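Local coordinates for protein acyltransferase (Actinoplanes teichomyceticus, PDB 4Q38) that transfers long aliphatic acyl chains from acyl-coenzyme A to the amino sugar of glycopeptide antibiotics such as teicoplanin, at residues 132-137 with 150-155; 138-143 with 187-192; 198-203 with 240-245. One frame throughout, in Å; residues are numbered along the deposited sequence.

Overall arrangement
Contacts 1 and 2 lie side by side on helix 125-143, their centres 7 Å apart. Contact 1 is a buried, apolar helix-helix contact within the N-terminal domain. Contact 2, also buried, takes the next turns of that helix to the first strand of the GNAT-like sheet and is more polar: an aromatic cluster with a water bridge. The sheet continues to contact 3, where strand 194-200, neighbour of strand 188-191, bonds through Leu-198 N to Ile-187 O. Contact 3 is partly buried, about 17 Å from contact 2 and 22 Å from contact 1, centre to centre; it rests largely on one histidine of a loop.

Contact 1 of 3, residues 132-137 with 150-155; sequences ATVPAV and VGWETL
Val-134 overlaps the six-membered part of the Trp-152 indole through a single methyl, CG1, which lies 4.1 Å from CH2 of that ring. The two side chains cross at about a right angle, and the methyl approaches the ring obliquely. Val-134 CG1 is placed there by a torsion that sets it opposite the backbone N (chi1 165°). The bond from CA to CB of Trp-152 leads away from helix 125-143, yet the length of the indole brings its far end back to the valine. One turn along helix 125-143, Val-137 meets Leu-155 tip to tip: Val-137 CG1 sits 4.1 Å from Leu-155 CD1 and equally far from CD2, so one methyl faces the fork of the leucine. This CG1 stands between its own N and carbonyl carbon (chi1 70°), which turns the methyl to the leucine. The CA atoms of Val-134 and Leu-155 are 8.4 Å apart and those of Val-137 and Gly-151 8.8 Å, so the numbering runs in opposite senses on the two helices.

Behind the contact, Val-150 O is gripped by two donors from opposite faces of its carbonyl plane, Thr-154 N at 2.9 Å and Thr-154 OG1 at 2.8 Å. The same hydroxyl also bonds to Arg-190 N of the neighbouring strand. Arg-62 and Arg-138 make cation-pi contacts with the Trp-152 ring. With only 12 residues between the segments and purely apolar contacts across them, the pair forms an antiparallel helical hairpin within the N-acyltransferase N-terminal domain.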
loop_
_atom_site.group_PDB
_atom_site.type_symbol
_atom_site.label_atom_id
_atom_site.label_comp_id
_atom_site.label_asym_id
_atom_site.label_seq_id
_atom_site.Cartn_x
_atom_site.Cartn_y
_atom_site.Cartn_z
ATOM N N ALA A 132 -14.875 -5.837 2.596
ATOM C CA ALA A 132 -16.171 -5.172 2.612
ATOM C C ALA A 132 -16.253 -4.082 1.539
ATOM O O ALA A 132 -17.350 -3.690 1.123
ATOM C CB ALA A 132 -16.440 -4.589 3.986
ATOM N N THR A 133 -15.091 -3.611 1.087
ATOM C CA THR A 133 -15.015 -2.462 0.179
ATOM C C THR A 133 -14.799 -2.896 -1.271
ATOM O O THR A 133 -14.952 -2.090 -2.192
ATOM C CB THR A 133 -13.920 -1.474 0.650
ATOM O OG1 THR A 133 -14.114 -1.187 2.040
ATOM C CG2 THR A 133 -13.939 -0.165 -0.144
ATOM N N VAL A 134 -14.480 -4.173 -1.480
ATOM C CA VAL A 134 -14.266 -4.699 -2.826
ATOM C C VAL A 134 -15.457 -4.419 -3.773
ATOM O O VAL A 134 -15.234 -3.956 -4.901
ATOM C CB VAL A 134 -13.883 -6.204 -2.828
ATOM C CG1 VAL A 134 -14.028 -6.818 -4.214
ATOM C CG2 VAL A 134 -12.463 -6.399 -2.309
ATOM N N PRO A 135 -16.713 -4.693 -3.325
ATOM C CA PRO A 135 -17.829 -4.447 -4.247
ATOM C C PRO A 135 -17.910 -2.986 -4.696
ATOM O O PRO A 135 -18.085 -2.723 -5.887
ATOM C CB PRO A 135 -19.067 -4.832 -3.425
ATOM C CG PRO A 135 -18.563 -5.816 -2.414
ATOM C CD PRO A 135 -17.170 -5.327 -2.072
ATOM N N ALA A 136 -17.756 -2.051 -3.762
ATOM C CA ALA A 136 -17.758 -0.626 -4.102
ATOM C C ALA A 136 -16.670 -0.249 -5.125
ATOM O O ALA A 136 -16.953 0.414 -6.131
ATOM C CB ALA A 136 -17.611 0.220 -2.844
ATOM N N VAL A 137 -15.427 -0.665 -4.888
ATOM C CA VAL A 137 -14.359 -0.279 -5.828
ATOM C C VAL A 137 -14.534 -0.977 -7.175
ATOM O O VAL A 137 -14.248 -0.389 -8.214
ATOM C CB VAL A 137 -12.923 -0.427 -5.244
ATOM C CG1 VAL A 137 -12.531 -1.897 -5.054
ATOM C CG2 VAL A 137 -11.913 0.308 -6.126
ATOM N N VAL A 150 -7.412 -5.878 -15.076
ATOM C CA VAL A 150 -6.620 -4.788 -14.493
ATOM C C VAL A 150 -7.122 -4.519 -13.075
ATOM O O VAL A 150 -6.324 -4.374 -12.151
ATOM C CB VAL A 150 -6.660 -3.504 -15.362
ATOM C CG1 VAL A 150 -5.980 -2.345 -14.649
ATOM C CG2 VAL A 150 -5.999 -3.756 -16.711
ATOM N N GLY A 151 -8.444 -4.465 -12.917
ATOM C CA GLY A 151 -9.066 -4.269 -11.609
ATOM C C GLY A 151 -8.605 -5.316 -10.605
ATOM O O GLY A 151 -8.172 -4.980 -9.503
ATOM N N TRP A 152 -8.697 -6.592 -10.992
ATOM C CA TRP A 152 -8.247 -7.680 -10.120
ATOM C C TRP A 152 -6.759 -7.660 -9.873
ATOM O O TRP A 152 -6.327 -7.768 -8.730
ATOM C CB TRP A 152 -8.726 -9.044 -10.641
ATOM C CG TRP A 152 -10.210 -9.226 -10.422
ATOM C CD1 TRP A 152 -11.203 -9.375 -11.390
ATOM C CD2 TRP A 152 -10.928 -9.242 -9.137
ATOM N NE1 TRP A 152 -12.446 -9.498 -10.810
ATOM C CE2 TRP A 152 -12.355 -9.420 -9.464
ATOM C CE3 TRP A 152 -10.547 -9.145 -7.794
ATOM C CZ2 TRP A 152 -13.336 -9.494 -8.478
ATOM C CZ3 TRP A 152 -11.548 -9.212 -6.809
ATOM C CH2 TRP A 152 -12.909 -9.387 -7.144
ATOM N N GLU A 153 -5.964 -7.494 -10.927
ATOM C CA GLU A 153 -4.500 -7.424 -10.777
ATOM C C GLU A 153 -4.107 -6.354 -9.748
ATOM O O GLU A 153 -3.223 -6.566 -8.919
ATOM C CB GLU A 153 -3.841 -7.132 -12.124
ATOM C CG GLU A 153 -2.326 -7.272 -12.159
ATOM C CD GLU A 153 -1.750 -6.882 -13.514
ATOM O OE1 GLU A 153 -2.412 -7.154 -14.538
ATOM O OE2 GLU A 153 -0.642 -6.293 -13.560
ATOM N N THR A 154 -4.781 -5.211 -9.810
ATOM C CA THR A 154 -4.554 -4.122 -8.855
ATOM C C THR A 154 -4.850 -4.548 -7.413
ATOM O O THR A 154 -4.046 -4.323 -6.509
ATOM C CB THR A 154 -5.395 -2.899 -9.255
ATOM O OG1 THR A 154 -5.002 -2.476 -10.574
ATOM C CG2 THR A 154 -5.214 -1.747 -8.250
ATOM N N LEU A 155 -6.004 -5.177 -7.205
ATOM C CA LEU A 155 -6.446 -5.531 -5.862
ATOM C C LEU A 155 -5.645 -6.661 -5.207
ATOM O O LEU A 155 -5.702 -6.810 -3.988
ATOM C CB LEU A 155 -7.961 -5.851 -5.859
ATOM C CG LEU A 155 -8.874 -4.683 -6.264
ATOM C CD1 LEU A 155 -10.337 -5.115 -6.315
ATOM C CD2 LEU A 155 -8.709 -3.480 -5.336
#

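Contact 2 of 3, residues 138-143 with 187-192; sequences RRFHAE and ILYRLG
His-141 and Tyr-189 bring helix 125-143 of the N-terminal domain against strand 188-191, an edge strand of the GNAT-like sheet, so this is an interdomain junction. The aromatic part comes first. The two side chains slide past each other in opposite directions and their rings meet obliquely, with centroids 5.4 Å apart and planes at 57°. His-141 CD2 meets Tyr-189 OH at 3.3 Å, the oxygen lying at the edge of the imidazole near its plane, while NE2 of His-141 is 3.5 Å from CE1 of Tyr-189. Phe-140 adds its CE2, 3.9 Å from Tyr-189 OH; its ring extends there because CG is anti to the backbone N (chi1 -177°). The tyrosine hydroxyl has its hydrogen-bond partner just before the strand, in Gly-186 O, and the tyrosine also packs on Phe-234 and Phe-235 of helix 221-238.

The polar part fixes the rotation of the imidazole. Arg-138 NH1 donates to His-141 ND1 at 3.2 Å (150° at the hydrogen), with each group in the plane of the other, and Asp-148 holds this guanidinium by a salt bridge to NH2. Across the ring, a water molecule links helix to strand: it lies in the imidazole plane, 2.8 Å from His-141 NE2, and donates a hydrogen bond of 3.0 Å to Leu-188 O.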
loop_
_atom_site.group_PDB
_atom_site.type_symbol
_atom_site.label_atom_id
_atom_site.label_comp_id
_atom_site.label_asym_id
_atom_site.label_seq_id
_atom_site.Cartn_x
_atom_site.Cartn_y
_atom_site.Cartn_z
ATOM N N ARG A 138 -15.028 -2.216 -7.168
ATOM C CA ARG A 138 -15.277 -2.936 -8.421
ATOM C C ARG A 138 -16.373 -2.245 -9.250
ATOM O O ARG A 138 -16.303 -2.227 -10.486
ATOM C CB ARG A 138 -15.629 -4.416 -8.170
ATOM C CG ARG A 138 -14.467 -5.288 -7.694
ATOM C CD ARG A 138 -13.386 -5.431 -8.754
ATOM N NE ARG A 138 -13.855 -6.163 -9.936
ATOM C CZ ARG A 138 -13.547 -5.848 -11.195
ATOM N NH1 ARG A 138 -12.778 -4.789 -11.477
ATOM N NH2 ARG A 138 -14.027 -6.586 -12.188
ATOM N N ARG A 139 -17.369 -1.672 -8.573
ATOM C CA ARG A 139 -18.407 -0.884 -9.258
ATOM C C ARG A 139 -17.797 0.366 -9.882
ATOM O O ARG A 139 -18.139 0.732 -11.006
ATOM C CB ARG A 139 -19.545 -0.499 -8.312
ATOM C CG ARG A 139 -20.449 -1.660 -7.918
ATOM C CD ARG A 139 -21.749 -1.187 -7.278
ATOM N NE ARG A 139 -21.557 -0.541 -5.970
ATOM C CZ ARG A 139 -21.455 -1.188 -4.805
ATOM N NH1 ARG A 139 -21.506 -2.516 -4.755
ATOM N NH2 ARG A 139 -21.292 -0.504 -3.681
ATOM N N PHE A 140 -16.890 1.010 -9.149
ATOM C CA PHE A 140 -16.164 2.168 -9.669
ATOM C C PHE A 140 -15.325 1.797 -10.894
ATOM O O PHE A 140 -15.372 2.511 -11.902
ATOM C CB PHE A 140 -15.312 2.839 -8.577
ATOM C CG PHE A 140 -14.598 4.083 -9.042
ATOM C CD1 PHE A 140 -15.305 5.266 -9.288
ATOM C CD2 PHE A 140 -13.216 4.078 -9.225
ATOM C CE1 PHE A 140 -14.642 6.414 -9.715
ATOM C CE2 PHE A 140 -12.549 5.222 -9.646
ATOM C CZ PHE A 140 -13.265 6.390 -9.895
ATOM N N HIS A 141 -14.573 0.687 -10.814
ATOM C CA HIS A 141 -13.830 0.157 -11.974
ATOM C C HIS A 141 -14.714 -0.001 -13.192
ATOM O O HIS A 141 -14.356 0.414 -14.311
ATOM C CB HIS A 141 -13.164 -1.197 -11.664
ATOM C CG HIS A 141 -12.023 -1.123 -10.668
ATOM N ND1 HIS A 141 -11.566 -2.211 -10.011
ATOM C CD2 HIS A 141 -11.262 -0.041 -10.213
ATOM C CE1 HIS A 141 -10.552 -1.854 -9.194
ATOM N NE2 HIS A 141 -10.370 -0.523 -9.310
ATOM N N ALA A 142 -15.876 -0.613 -12.985
ATOM C CA ALA A 142 -16.855 -0.808 -14.066
ATOM C C ALA A 142 -17.344 0.515 -14.664
ATOM O O ALA A 142 -17.421 0.663 -15.887
ATOM C CB ALA A 142 -18.032 -1.645 -13.575
ATOM N N GLU A 143 -17.676 1.474 -13.799
ATOM C CA GLU A 143 -18.143 2.793 -14.242
ATOM C C GLU A 143 -17.082 3.523 -15.071
ATOM O O GLU A 143 -17.406 4.249 -16.016
ATOM C CB GLU A 143 -18.562 3.648 -13.040
ATOM C CG GLU A 143 -19.832 3.173 -12.344
ATOM C CD GLU A 143 -19.995 3.741 -10.941
ATOM O OE1 GLU A 143 -21.001 3.399 -10.277
ATOM O OE2 GLU A 143 -19.123 4.519 -10.493
ATOM N N ILE A 187 -7.892 4.870 -7.270
ATOM C CA ILE A 187 -6.942 5.891 -7.718
ATOM C C ILE A 187 -5.558 5.327 -8.002
ATOM O O ILE A 187 -4.636 6.077 -8.346
ATOM C CB ILE A 187 -6.855 7.071 -6.706
ATOM C CG1 ILE A 187 -6.362 6.593 -5.328
ATOM C CG2 ILE A 187 -8.215 7.744 -6.599
ATOM C CD1 ILE A 187 -5.879 7.696 -4.407
ATOM N N LEU A 188 -5.422 4.003 -7.870
ATOM C CA LEU A 188 -4.167 3.302 -8.125
ATOM C C LEU A 188 -4.482 2.089 -8.992
ATOM O O LEU A 188 -5.460 1.374 -8.719
ATOM C CB LEU A 188 -3.536 2.831 -6.806
ATOM C CG LEU A 188 -2.222 2.030 -6.884
ATOM C CD1 LEU A 188 -1.024 2.952 -6.969
ATOM C CD2 LEU A 188 -2.063 1.137 -5.660
ATOM N N TYR A 189 -3.658 1.860 -10.008
ATOM C CA TYR A 189 -3.814 0.715 -10.927
ATOM C C TYR A 189 -2.496 0.024 -11.208
ATOM O O TYR A 189 -1.499 0.674 -11.519
ATOM C CB TYR A 189 -4.502 1.145 -12.248
ATOM C CG TYR A 189 -5.893 1.606 -11.954
ATOM C CD1 TYR A 189 -6.936 0.685 -11.830
ATOM C CD2 TYR A 189 -6.163 2.961 -11.705
ATOM C CE1 TYR A 189 -8.214 1.090 -11.502
ATOM C CE2 TYR A 189 -7.441 3.375 -11.365
ATOM C CZ TYR A 189 -8.457 2.435 -11.261
ATOM O OH TYR A 189 -9.731 2.822 -10.914
ATOM N N ARG A 190 -2.494 -1.300 -11.093
ATOM C CA ARG A 190 -1.325 -2.074 -11.493
ATOM C C ARG A 190 -1.420 -2.357 -12.991
ATOM O O ARG A 190 -2.389 -2.961 -13.472
ATOM C CB ARG A 190 -1.193 -3.375 -10.684
ATOM C CG ARG A 190 0.073 -4.152 -11.050
ATOM C CD ARG A 190 0.378 -5.330 -10.139
ATOM N NE ARG A 190 1.680 -5.882 -10.510
ATOM C CZ ARG A 190 2.468 -6.596 -9.712
ATOM N NH1 ARG A 190 2.100 -6.877 -8.461
ATOM N NH2 ARG A 190 3.640 -7.016 -10.169
ATOM N N LEU A 191 -0.407 -1.905 -13.714
ATOM C CA LEU A 191 -0.371 -2.034 -15.158
ATOM C C LEU A 191 0.870 -2.836 -15.548
ATOM O O LEU A 191 1.837 -2.308 -16.109
ATOM C CB LEU A 191 -0.382 -0.636 -15.801
ATOM C CG LEU A 191 -1.547 0.313 -15.453
ATOM C CD1 LEU A 191 -1.388 1.617 -16.234
ATOM C CD2 LEU A 191 -2.935 -0.268 -15.729
ATOM N N GLY A 192 0.846 -4.126 -15.231
ATOM C CA GLY A 192 2.025 -4.975 -15.448
ATOM C C GLY A 192 2.903 -4.942 -14.217
ATOM O O GLY A 192 2.395 -5.111 -13.104
HETATM O O HOH W 1 -8.187 0.485 -7.911
#

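Contact 3 of 3, residues 198-203 with 240-245; sequences LATGKD and PEHGAR
His-242 lays its imidazole against Leu-198 and Ala-199 and has the most surface buried of all residues here. Its CG is anti to the backbone N (chi1 -165°), which carries the ring from the loop toward the strand. Leu-198 covers one face with CD2, a CH-pi contact in which this methyl stands 3.9 Å from the ring centroid and 18° off the ring normal. The nearest ring atom is CG, at 3.7 Å from Leu-198 CD2, and the methyl is displaced toward the CG-CD2 bond at the rim of the imidazole. The two side chains run past each other in opposite directions.

This joins the last residues of strand 194-200 to the loop between helix 221-238 and strand 246-251, both within the GNAT-like domain. Strand 206-211, which lies between these strands in the sheet, also takes part: His-242 NE2 hydrogen-bonds to His-207 O, and Pro-206 and Leu-208 touch the histidine side chain. His-207 is itself an N-acetyl-D-glucosamine-binding residue, paired with Ala-199 through the backbone.

Ala-199 contributes its backbone, since its CB points away from the loop. Its carbonyl oxygen comes to the imidazole edge, near the ring plane, with Ala-199 O 3.0 Å from His-242 CE1 and 3.1 Å from NE2 of the same ring. The ring makes an edge-to-face contact with His-104 as well. Thr-200 adds a light contact, its CG2 standing 4.3 Å from His-242 CE1 in an oblique approach.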
loop_
_atom_site.group_PDB
_atom_site.type_symbol
_atom_site.label_atom_id
_atom_site.label_comp_id
_atom_site.label_asym_id
_atom_site.label_seq_id
_atom_site.Cartn_x
_atom_site.Cartn_y
_atom_site.Cartn_z
ATOM N N LEU A 198 -3.171 8.183 -9.712
ATOM C CA LEU A 198 -3.598 9.545 -10.037
ATOM C C LEU A 198 -3.030 10.455 -8.960
ATOM O O LEU A 198 -3.195 10.203 -7.774
ATOM C CB LEU A 198 -5.117 9.650 -10.037
ATOM C CG LEU A 198 -5.903 8.834 -11.063
ATOM C CD1 LEU A 198 -7.359 8.732 -10.635
ATOM C CD2 LEU A 198 -5.797 9.488 -12.427
ATOM N N ALA A 199 -2.321 11.492 -9.379
ATOM C CA ALA A 199 -1.665 12.385 -8.428
ATOM C C ALA A 199 -1.620 13.811 -8.950
ATOM O O ALA A 199 -1.814 14.056 -10.135
ATOM C CB ALA A 199 -0.255 11.889 -8.129
ATOM N N THR A 200 -1.367 14.755 -8.049
ATOM C CA THR A 200 -1.168 16.151 -8.443
ATOM C C THR A 200 -0.002 16.744 -7.672
ATOM O O THR A 200 0.200 16.425 -6.500
ATOM C CB THR A 200 -2.401 17.024 -8.174
ATOM O OG1 THR A 200 -2.703 16.982 -6.778
ATOM C CG2 THR A 200 -3.614 16.542 -8.978
ATOM N N GLY A 201 0.765 17.610 -8.324
ATOM C CA GLY A 201 1.840 18.301 -7.625
ATOM C C GLY A 201 1.258 19.338 -6.672
ATOM O O GLY A 201 0.041 19.522 -6.604
ATOM N N LYS A 202 2.132 20.020 -5.940
ATOM C CA LYS A 202 1.717 21.101 -5.040
ATOM C C LYS A 202 1.021 22.235 -5.786
ATOM O O LYS A 202 0.104 22.854 -5.256
ATOM C CB LYS A 202 2.922 21.637 -4.261
ATOM C CG LYS A 202 3.327 20.775 -3.076
ATOM C CD LYS A 202 4.685 21.204 -2.546
ATOM C CE LYS A 202 5.210 20.228 -1.506
ATOM N NZ LYS A 202 6.556 20.666 -1.040
ATOM N N ASP A 203 1.437 22.484 -7.029
ATOM C CA ASP A 203 0.812 23.513 -7.853
ATOM C C ASP A 203 -0.434 22.998 -8.583
ATOM O O ASP A 203 -0.949 23.666 -9.480
ATOM C CB ASP A 203 1.828 24.125 -8.830
ATOM C CG ASP A 203 2.138 23.216 -10.033
ATOM O OD1 ASP A 203 1.809 22.019 -10.009
ATOM O OD2 ASP A 203 2.700 23.716 -11.020
ATOM N N PRO A 240 -9.832 10.591 -18.594
ATOM C CA PRO A 240 -9.366 11.561 -19.589
ATOM C C PRO A 240 -9.235 12.960 -18.995
ATOM O O PRO A 240 -8.459 13.763 -19.503
ATOM C CB PRO A 240 -10.470 11.547 -20.662
ATOM C CG PRO A 240 -11.667 11.011 -19.970
ATOM C CD PRO A 240 -11.160 10.051 -18.935
ATOM N N GLU A 241 -9.955 13.223 -17.909
ATOM C CA GLU A 241 -9.890 14.546 -17.260
ATOM C C GLU A 241 -8.544 14.798 -16.579
ATOM O O GLU A 241 -8.215 15.942 -16.259
ATOM C CB GLU A 241 -11.035 14.711 -16.249
ATOM C CG GLU A 241 -10.916 13.835 -15.000
ATOM C CD GLU A 241 -11.371 12.394 -15.221
ATOM O OE1 GLU A 241 -11.811 12.051 -16.331
ATOM O OE2 GLU A 241 -11.286 11.597 -14.272
ATOM N N HIS A 242 -7.765 13.738 -16.340
ATOM C CA HIS A 242 -6.521 13.902 -15.583
ATOM C C HIS A 242 -5.428 14.527 -16.407
ATOM O O HIS A 242 -4.944 15.604 -16.071
ATOM C CB HIS A 242 -6.068 12.596 -14.925
ATOM C CG HIS A 242 -5.011 12.788 -13.867
ATOM N ND1 HIS A 242 -5.244 13.473 -12.731
ATOM C CD2 HIS A 242 -3.684 12.363 -13.806
ATOM C CE1 HIS A 242 -4.132 13.483 -11.974
ATOM N NE2 HIS A 242 -3.175 12.800 -12.628
ATOM N N GLY A 243 -5.036 13.867 -17.492
ATOM C CA GLY A 243 -4.093 14.438 -18.466
ATOM C C GLY A 243 -2.629 14.548 -18.053
ATOM O O GLY A 243 -1.936 15.453 -18.492
ATOM N N ALA A 244 -2.139 13.619 -17.239
ATOM C CA ALA A 244 -0.730 13.614 -16.851
ATOM C C ALA A 244 0.184 13.360 -18.050
ATOM O O ALA A 244 -0.154 12.572 -18.936
ATOM C CB ALA A 244 -0.478 12.550 -15.784
ATOM N N ARG A 245 1.352 13.997 -18.051
ATOM C CA ARG A 245 2.381 13.734 -19.069
ATOM C C ARG A 245 3.644 13.115 -18.484
ATOM O O ARG A 245 4.493 12.598 -19.222
ATOM C CB ARG A 245 2.745 15.039 -19.808
ATOM C CG ARG A 245 1.593 15.650 -20.599
ATOM C CD ARG A 245 1.089 14.707 -21.683
ATOM N NE ARG A 245 2.191 14.194 -22.491
ATOM C CZ ARG A 245 2.539 14.655 -23.692
ATOM N NH1 ARG A 245 1.855 15.644 -24.265
ATOM N NH2 ARG A 245 3.570 14.110 -24.331
#